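PDB 4YS6: putative solute-binding component of ABC transporter from Clostridium phytofermentans, which probably serves as the sugar-binding component of an ABC transporter and holds beta-D-glucopyranose in the cleft between its two lobes. Local coordinates for residues Leu126-Ala137 / Tyr322-Tyr332; Asp272-Asn280 / Gly352-Lys360. All coordinates share one frame; numbering follows the deposited sequence.

Interaction 1 (Leu126-Ala137 / Tyr322-Tyr332); sequences LIMNSDAVSYYA and YDNGNGIVPSY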
# COMPACT_ATOMS: atom_id res chain seq x y z
N LEU A 126 -9.48 2.45 2.03
CA LEU A 126 -10.89 2.58 2.34
C LEU A 126 -11.13 3.69 3.40
O LEU A 126 -10.41 3.80 4.38
CB LEU A 126 -11.45 1.23 2.78
CG LEU A 126 -12.95 1.14 2.99
CD1 LEU A 126 -13.72 1.47 1.73
CD2 LEU A 126 -13.34 -0.23 3.54
N ILE A 127 -12.16 4.50 3.16
CA ILE A 127 -12.60 5.54 4.09
C ILE A 127 -13.59 4.91 5.06
O ILE A 127 -14.54 4.26 4.62
CB ILE A 127 -13.22 6.72 3.34
CG1 ILE A 127 -12.13 7.44 2.54
CG2 ILE A 127 -13.93 7.68 4.29
CD1 ILE A 127 -12.66 8.40 1.50
N MSE A 128 -13.32 5.05 6.36
CA MSE A 128 -13.97 4.27 7.41
C MSE A 128 -15.02 5.07 8.19
O MSE A 128 -14.91 6.30 8.34
CB MSE A 128 -12.92 3.73 8.41
CG MSE A 128 -11.73 3.04 7.84
SE MSE A 128 -12.21 1.52 6.72
CE MSE A 128 -12.76 0.30 8.15
N ASN A 129 -16.02 4.37 8.73
CA ASN A 129 -17.02 4.96 9.60
C ASN A 129 -17.69 6.19 9.02
O ASN A 129 -17.89 7.18 9.73
CB ASN A 129 -16.42 5.34 10.94
CG ASN A 129 -16.08 4.15 11.77
OD1 ASN A 129 -16.63 3.07 11.56
ND2 ASN A 129 -15.20 4.33 12.75
N SER A 130 -18.00 6.12 7.74
CA SER A 130 -18.74 7.18 7.06
C SER A 130 -19.78 6.59 6.14
O SER A 130 -19.48 5.65 5.43
CB SER A 130 -17.79 8.05 6.23
OG SER A 130 -18.54 8.99 5.46
N ASP A 131 -20.99 7.13 6.16
CA ASP A 131 -22.01 6.72 5.20
C ASP A 131 -21.97 7.52 3.90
O ASP A 131 -22.89 7.43 3.08
CB ASP A 131 -23.40 6.81 5.84
CG ASP A 131 -23.75 8.22 6.30
OD1 ASP A 131 -23.08 9.19 5.88
OD2 ASP A 131 -24.72 8.36 7.09
N ALA A 132 -20.90 8.28 3.70
CA ALA A 132 -20.78 9.15 2.54
C ALA A 132 -19.96 8.54 1.40
O ALA A 132 -19.79 9.19 0.36
CB ALA A 132 -20.13 10.48 2.95
N VAL A 133 -19.46 7.31 1.59
CA VAL A 133 -18.56 6.69 0.62
C VAL A 133 -19.39 5.91 -0.40
O VAL A 133 -20.16 5.01 -0.02
CB VAL A 133 -17.55 5.75 1.30
CG1 VAL A 133 -16.58 5.16 0.26
CG2 VAL A 133 -16.76 6.50 2.40
N SER A 134 -19.26 6.26 -1.68
CA SER A 134 -20.07 5.69 -2.75
C SER A 134 -19.47 4.39 -3.26
O SER A 134 -20.16 3.36 -3.41
CB SER A 134 -20.20 6.69 -3.92
OG SER A 134 -20.65 7.97 -3.47
N TYR A 135 -18.18 4.47 -3.57
CA TYR A 135 -17.41 3.39 -4.20
C TYR A 135 -15.99 3.37 -3.68
O TYR A 135 -15.49 4.34 -3.12
CB TYR A 135 -17.37 3.53 -5.73
CG TYR A 135 -18.74 3.44 -6.36
CD1 TYR A 135 -19.36 2.21 -6.60
CD2 TYR A 135 -19.43 4.59 -6.69
CE1 TYR A 135 -20.63 2.16 -7.13
CE2 TYR A 135 -20.70 4.53 -7.23
CZ TYR A 135 -21.29 3.33 -7.44
OH TYR A 135 -22.54 3.30 -7.98
N TYR A 136 -15.35 2.22 -3.89
CA TYR A 136 -13.97 1.97 -3.47
C TYR A 136 -13.25 1.31 -4.65
O TYR A 136 -13.74 0.32 -5.21
CB TYR A 136 -13.95 1.07 -2.25
CG TYR A 136 -12.61 0.67 -1.69
CD1 TYR A 136 -11.56 1.57 -1.63
CD2 TYR A 136 -12.41 -0.61 -1.18
CE1 TYR A 136 -10.34 1.20 -1.06
CE2 TYR A 136 -11.22 -0.99 -0.63
CZ TYR A 136 -10.19 -0.11 -0.57
OH TYR A 136 -9.00 -0.53 0.01
N ALA A 137 -12.10 1.86 -5.02
CA ALA A 137 -11.25 1.30 -6.05
C ALA A 137 -9.90 1.00 -5.46
O ALA A 137 -9.27 1.88 -4.89
CB ALA A 137 -11.08 2.24 -7.18
N TYR A 322 -15.11 -5.60 1.63
CA TYR A 322 -14.75 -4.35 2.30
C TYR A 322 -15.95 -3.71 2.98
O TYR A 322 -16.80 -3.09 2.34
CB TYR A 322 -14.10 -3.40 1.31
CG TYR A 322 -12.70 -3.85 0.95
CD1 TYR A 322 -11.64 -3.65 1.84
CD2 TYR A 322 -12.44 -4.52 -0.23
CE1 TYR A 322 -10.36 -4.06 1.51
CE2 TYR A 322 -11.15 -4.93 -0.55
CZ TYR A 322 -10.13 -4.72 0.33
OH TYR A 322 -8.86 -5.15 -0.00
N ASP A 323 -15.99 -3.89 4.29
CA ASP A 323 -16.97 -3.23 5.16
C ASP A 323 -16.26 -2.06 5.79
O ASP A 323 -15.21 -2.24 6.44
CB ASP A 323 -17.48 -4.21 6.20
CG ASP A 323 -18.59 -3.65 7.08
OD1 ASP A 323 -18.56 -2.46 7.44
OD2 ASP A 323 -19.51 -4.43 7.41
N ASN A 324 -16.75 -0.85 5.60
CA ASN A 324 -16.01 0.30 6.12
C ASN A 324 -16.44 0.70 7.53
O ASN A 324 -16.03 1.74 8.03
CB ASN A 324 -16.15 1.50 5.16
CG ASN A 324 -17.41 2.30 5.38
OD1 ASN A 324 -18.47 1.78 5.77
ND2 ASN A 324 -17.32 3.60 5.07
N GLY A 325 -17.24 -0.12 8.17
CA GLY A 325 -17.73 0.19 9.51
C GLY A 325 -19.18 0.65 9.48
O GLY A 325 -19.93 0.41 10.42
N ASN A 326 -19.58 1.31 8.41
CA ASN A 326 -20.99 1.62 8.20
C ASN A 326 -21.66 0.55 7.34
O ASN A 326 -22.85 0.32 7.43
CB ASN A 326 -21.13 3.00 7.57
CG ASN A 326 -22.56 3.33 7.19
OD1 ASN A 326 -23.39 3.66 8.04
ND2 ASN A 326 -22.84 3.27 5.91
N GLY A 327 -20.89 -0.15 6.53
CA GLY A 327 -21.46 -1.23 5.76
C GLY A 327 -20.57 -1.58 4.59
O GLY A 327 -19.51 -1.02 4.42
N ILE A 328 -21.03 -2.54 3.79
CA ILE A 328 -20.26 -2.95 2.61
C ILE A 328 -20.18 -1.83 1.59
O ILE A 328 -21.18 -1.22 1.25
CB ILE A 328 -20.91 -4.16 1.95
CG1 ILE A 328 -20.76 -5.38 2.84
CG2 ILE A 328 -20.29 -4.41 0.55
CD1 ILE A 328 -19.33 -5.91 2.96
N VAL A 329 -18.98 -1.56 1.08
CA VAL A 329 -18.80 -0.54 0.06
C VAL A 329 -18.57 -1.25 -1.28
O VAL A 329 -17.72 -2.12 -1.37
CB VAL A 329 -17.63 0.41 0.39
CG1 VAL A 329 -17.44 1.42 -0.71
CG2 VAL A 329 -17.88 1.10 1.72
N PRO A 330 -19.37 -0.91 -2.30
CA PRO A 330 -19.14 -1.58 -3.59
C PRO A 330 -17.78 -1.23 -4.11
O PRO A 330 -17.42 -0.04 -4.14
CB PRO A 330 -20.23 -1.02 -4.49
CG PRO A 330 -21.25 -0.42 -3.57
CD PRO A 330 -20.55 -0.03 -2.32
N SER A 331 -17.01 -2.26 -4.47
CA SER A 331 -15.59 -2.09 -4.79
C SER A 331 -15.17 -2.68 -6.11
O SER A 331 -15.77 -3.64 -6.60
CB SER A 331 -14.72 -2.71 -3.70
OG SER A 331 -15.07 -2.23 -2.41
N TYR A 332 -14.12 -2.12 -6.67
CA TYR A 332 -13.42 -2.74 -7.79
C TYR A 332 -12.02 -3.05 -7.33
O TYR A 332 -11.29 -2.14 -6.94
CB TYR A 332 -13.39 -1.88 -9.04
CG TYR A 332 -12.95 -2.67 -10.23
CD1 TYR A 332 -11.61 -2.91 -10.46
CD2 TYR A 332 -13.87 -3.24 -11.07
CE1 TYR A 332 -11.19 -3.68 -11.54
CE2 TYR A 332 -13.47 -4.02 -12.16
CZ TYR A 332 -12.13 -4.23 -12.37
OH TYR A 332 -11.73 -4.99 -13.45
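The ring of Tyr136 turns its edge to the face of Tyr322 in a T-shaped stack, with planes at 79°. The motif is a parallel strand pair in a lobe of the periplasmic binding protein fold: strand 331-339 runs beside strand 135-139. Tyr136 CE2 stands over the centre of the Tyr322 ring, 3.6 Å from Tyr322 CG. Phe181 also stacks with Tyr322. One face of the Tyr136 ring is covered by Leu126 CD1, offset toward the rim. Ser331 OG lies at the ring edge, 3.3 Å from Tyr136 CD2. Chi1 of 179° puts Tyr136 CG anti to the backbone N and carries CE2 onto the Tyr322 face. Tyr136 N donates to Pro330 O, and Tyr332 N donates to Tyr136 O. The phenol ends have outside partners: Tyr136 OH bonds Asp124 O, and Tyr322 OH bonds Asn141 ND2. Asp124 and Arg125, which bind the glucose, directly precede Leu126.

Val329 CG1 packs on Tyr136 CB and Val133 CG1. At the turn, Asn324 ties its own loop to the 126-137 loop. Its OD1 accepts from Asn326 N (an Asx turn) and from Gly327 N; with the two ND2 bonds this sets which way the amide is turned. Asn129 N donates to Asn324 O at 2.7 Å, nearly straight. The Asn324 ND2 bonds lie near its amide plane, to Ile127 O at 2.9 Å and to Ser130 O at 3.0 Å.

Interaction 2 (Asp272-Asn280 / Gly352-Lys360); sequences DCDIANVKN and GYYTEDQLK. With BGC (beta-D-glucopyranose), chain D.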
# COMPACT_ATOMS: atom_id res chain seq x y z
N ASP A 272 4.95 -2.33 -4.44
CA ASP A 272 4.78 -1.07 -5.21
C ASP A 272 5.80 -0.94 -6.35
O ASP A 272 5.60 -0.13 -7.27
CB ASP A 272 4.91 0.23 -4.39
CG ASP A 272 3.78 0.46 -3.41
OD1 ASP A 272 2.77 -0.27 -3.42
OD2 ASP A 272 3.91 1.45 -2.65
N CYS A 273 6.90 -1.67 -6.26
CA CYS A 273 8.02 -1.51 -7.19
C CYS A 273 8.47 -0.05 -7.26
O CYS A 273 8.64 0.50 -8.37
CB CYS A 273 7.67 -2.02 -8.59
SG CYS A 273 7.43 -3.81 -8.60
N ASP A 274 8.65 0.58 -6.10
CA ASP A 274 9.31 1.88 -6.05
C ASP A 274 10.68 1.77 -6.71
O ASP A 274 11.35 0.75 -6.62
CB ASP A 274 9.51 2.39 -4.61
CG ASP A 274 8.21 2.77 -3.92
OD1 ASP A 274 7.16 2.92 -4.60
OD2 ASP A 274 8.26 2.99 -2.69
N ILE A 275 11.13 2.85 -7.32
CA ILE A 275 12.39 2.84 -8.05
C ILE A 275 13.57 2.46 -7.16
O ILE A 275 14.39 1.66 -7.57
CB ILE A 275 12.65 4.23 -8.70
CG1 ILE A 275 11.67 4.41 -9.85
CG2 ILE A 275 14.07 4.35 -9.24
CD1 ILE A 275 11.64 5.83 -10.41
N ALA A 276 13.66 3.02 -5.97
CA ALA A 276 14.75 2.71 -5.05
C ALA A 276 14.81 1.20 -4.78
O ALA A 276 15.90 0.61 -4.75
CB ALA A 276 14.56 3.46 -3.74
N ASN A 277 13.64 0.61 -4.57
CA ASN A 277 13.56 -0.82 -4.26
C ASN A 277 13.86 -1.69 -5.45
O ASN A 277 14.46 -2.76 -5.29
CB ASN A 277 12.20 -1.15 -3.70
CG ASN A 277 11.90 -0.36 -2.47
OD1 ASN A 277 11.75 0.86 -2.55
ND2 ASN A 277 11.81 -1.02 -1.33
N VAL A 278 13.46 -1.27 -6.65
CA VAL A 278 13.82 -2.03 -7.85
C VAL A 278 15.33 -2.06 -8.01
O VAL A 278 15.93 -3.10 -8.28
CB VAL A 278 13.16 -1.46 -9.11
CG1 VAL A 278 13.61 -2.25 -10.36
CG2 VAL A 278 11.66 -1.53 -8.97
N LYS A 279 15.97 -0.92 -7.83
CA LYS A 279 17.43 -0.89 -7.89
C LYS A 279 18.06 -1.79 -6.84
O LYS A 279 19.03 -2.48 -7.13
CB LYS A 279 17.93 0.54 -7.73
CG LYS A 279 17.62 1.41 -8.92
CD LYS A 279 18.01 2.86 -8.67
CE LYS A 279 17.80 3.71 -9.91
NZ LYS A 279 18.43 5.06 -9.75
N ASN A 280 17.49 -1.81 -5.63
CA ASN A 280 17.97 -2.75 -4.61
C ASN A 280 17.75 -4.21 -5.01
O ASN A 280 18.64 -5.03 -4.78
CB ASN A 280 17.30 -2.52 -3.28
CG ASN A 280 17.87 -1.32 -2.56
OD1 ASN A 280 18.91 -0.77 -2.94
ND2 ASN A 280 17.18 -0.90 -1.52
N GLY A 352 5.79 0.24 -20.16
CA GLY A 352 5.83 1.68 -20.25
C GLY A 352 5.67 2.34 -18.90
O GLY A 352 5.54 3.55 -18.82
N TYR A 353 5.68 1.56 -17.83
CA TYR A 353 5.48 2.17 -16.51
C TYR A 353 6.64 3.09 -16.12
O TYR A 353 6.44 4.22 -15.68
CB TYR A 353 5.28 1.09 -15.44
CG TYR A 353 4.64 1.64 -14.18
CD1 TYR A 353 3.27 1.80 -14.11
CD2 TYR A 353 5.40 2.02 -13.09
CE1 TYR A 353 2.66 2.31 -12.98
CE2 TYR A 353 4.79 2.54 -11.93
CZ TYR A 353 3.42 2.68 -11.90
OH TYR A 353 2.75 3.18 -10.77
N TYR A 354 7.86 2.58 -16.28
CA TYR A 354 9.08 3.33 -16.07
C TYR A 354 9.86 3.42 -17.38
O TYR A 354 9.64 2.61 -18.28
CB TYR A 354 9.96 2.66 -15.02
CG TYR A 354 9.43 2.69 -13.60
CD1 TYR A 354 8.88 3.84 -13.07
CD2 TYR A 354 9.52 1.57 -12.78
CE1 TYR A 354 8.43 3.88 -11.75
CE2 TYR A 354 9.08 1.59 -11.46
CZ TYR A 354 8.53 2.75 -10.95
OH TYR A 354 8.08 2.80 -9.65
N THR A 355 10.77 4.38 -17.48
CA THR A 355 11.72 4.43 -18.58
C THR A 355 12.97 3.73 -18.13
O THR A 355 13.22 3.63 -16.93
CB THR A 355 12.04 5.85 -18.99
OG1 THR A 355 12.83 6.47 -17.97
CG2 THR A 355 10.77 6.65 -19.19
N GLU A 356 13.78 3.26 -19.07
CA GLU A 356 14.97 2.50 -18.73
C GLU A 356 15.95 3.39 -17.94
O GLU A 356 16.70 2.90 -17.10
CB GLU A 356 15.66 1.93 -19.99
CG GLU A 356 16.22 0.51 -19.81
CD GLU A 356 17.04 0.04 -21.01
OE1 GLU A 356 18.11 0.64 -21.27
OE2 GLU A 356 16.63 -0.93 -21.69
N ASP A 357 15.92 4.69 -18.20
CA ASP A 357 16.83 5.61 -17.52
C ASP A 357 16.50 5.68 -16.04
O ASP A 357 17.39 5.83 -15.21
CB ASP A 357 16.77 7.02 -18.13
N GLN A 358 15.21 5.55 -15.70
CA GLN A 358 14.79 5.61 -14.31
C GLN A 358 15.40 4.52 -13.45
O GLN A 358 15.59 4.70 -12.25
CB GLN A 358 13.26 5.53 -14.20
CG GLN A 358 12.57 6.81 -14.62
CD GLN A 358 11.07 6.72 -14.55
OE1 GLN A 358 10.44 6.01 -15.33
NE2 GLN A 358 10.49 7.45 -13.61
N LEU A 359 15.71 3.38 -14.06
CA LEU A 359 16.17 2.22 -13.30
C LEU A 359 17.68 2.10 -13.39
O LEU A 359 18.24 1.02 -13.17
CB LEU A 359 15.46 0.95 -13.79
CG LEU A 359 13.93 1.01 -13.66
CD1 LEU A 359 13.24 -0.26 -14.11
CD2 LEU A 359 13.52 1.29 -12.22
N LYS A 360 18.34 3.21 -13.72
CA LYS A 360 19.79 3.32 -13.60
C LYS A 360 20.14 4.48 -12.68
O LYS A 360 21.09 4.41 -11.90
CB LYS A 360 20.45 3.54 -14.96
CG LYS A 360 19.85 2.73 -16.08
CD LYS A 360 20.81 2.60 -17.25
CE LYS A 360 20.07 2.59 -18.59
NZ LYS A 360 19.72 3.96 -19.03
OXT LYS A 360 19.47 5.51 -12.69
C2 BGC D . -0.91 1.38 -0.42
C3 BGC D . 0.47 0.89 -0.68
C4 BGC D . 1.51 1.86 -0.30
C5 BGC D . 1.34 2.35 1.11
C6 BGC D . 2.24 3.51 1.47
C1 BGC D . -1.06 1.71 1.08
O1 BGC D . -2.22 2.16 1.38
O2 BGC D . -1.86 0.38 -0.77
O3 BGC D . 0.54 0.58 -2.13
O4 BGC D . 2.83 1.27 -0.35
O5 BGC D . -0.04 2.81 1.25
O6 BGC D . 2.25 4.51 0.47
O HOH W 1 5.80 2.62 -7.07
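Ile275 lies over one face of the Tyr354 ring in a CH-pi contact. Its CG1 is 4.0 Å from the ring centroid and 23° off the normal, offset toward the rim. The contact joins the start of helix 275-282 to the C-terminal tail of this periplasmic binding protein fold. The Ile275 and Gln358 side chains cross at about a right angle, Ile275 CD1 lying near Gln358 NE2. Tyr353 CD2 covers the opposite face of Tyr354, over its centre. The ring is thus held between two side chains, its hydroxyl pointing at the loop before the helix. There Tyr354 OH donates to Cys273 O at 2.7 Å, tilted 27° from the carbonyl plane. Gln49 NE2 is a further partner of this hydroxyl. A water bridges Asp272 O and Asp274 OD1.

The neighbouring Asp272 faces the sugar: OD1 accepts from glucose O3 at 2.7 Å, and OD2 from O4 at 2.5 Å. The tail thus touches the loop that holds a sugar-binding residue.

Farther along the helix, Val278 CG1 meets Leu359 CD2, the side chains crossing obliquely. The extended Lys279 passes its CE by Gln358 O. It ends in a salt bridge with a weak hydrogen bond, Lys279 NZ to OXT of the poorly ordered Lys360, at 3.2 Å.

Interactions 1 and 2 lie on opposite sides of the chain's centre. Their centres are about 33 Å apart, their nearest atoms are about 12 Å apart, and they do not touch. Along the chain their segments alternate: 126-137, 272-280, 322-332, then 352-360. Interaction 1 sits in the mixed seven-stranded sheet, where strands 135-139 and 331-339 are neighbours. Interaction 2 joins helix 275-282, which follows strand 267-268 of the four-stranded parallel sheet, to the tail after helix 344-349. The two contacts thus belong to different lobes. In both, a late part of the chain returns to an earlier one. Interaction 1 holds no residue of the glucose pocket itself, whereas 272-280 contributes one.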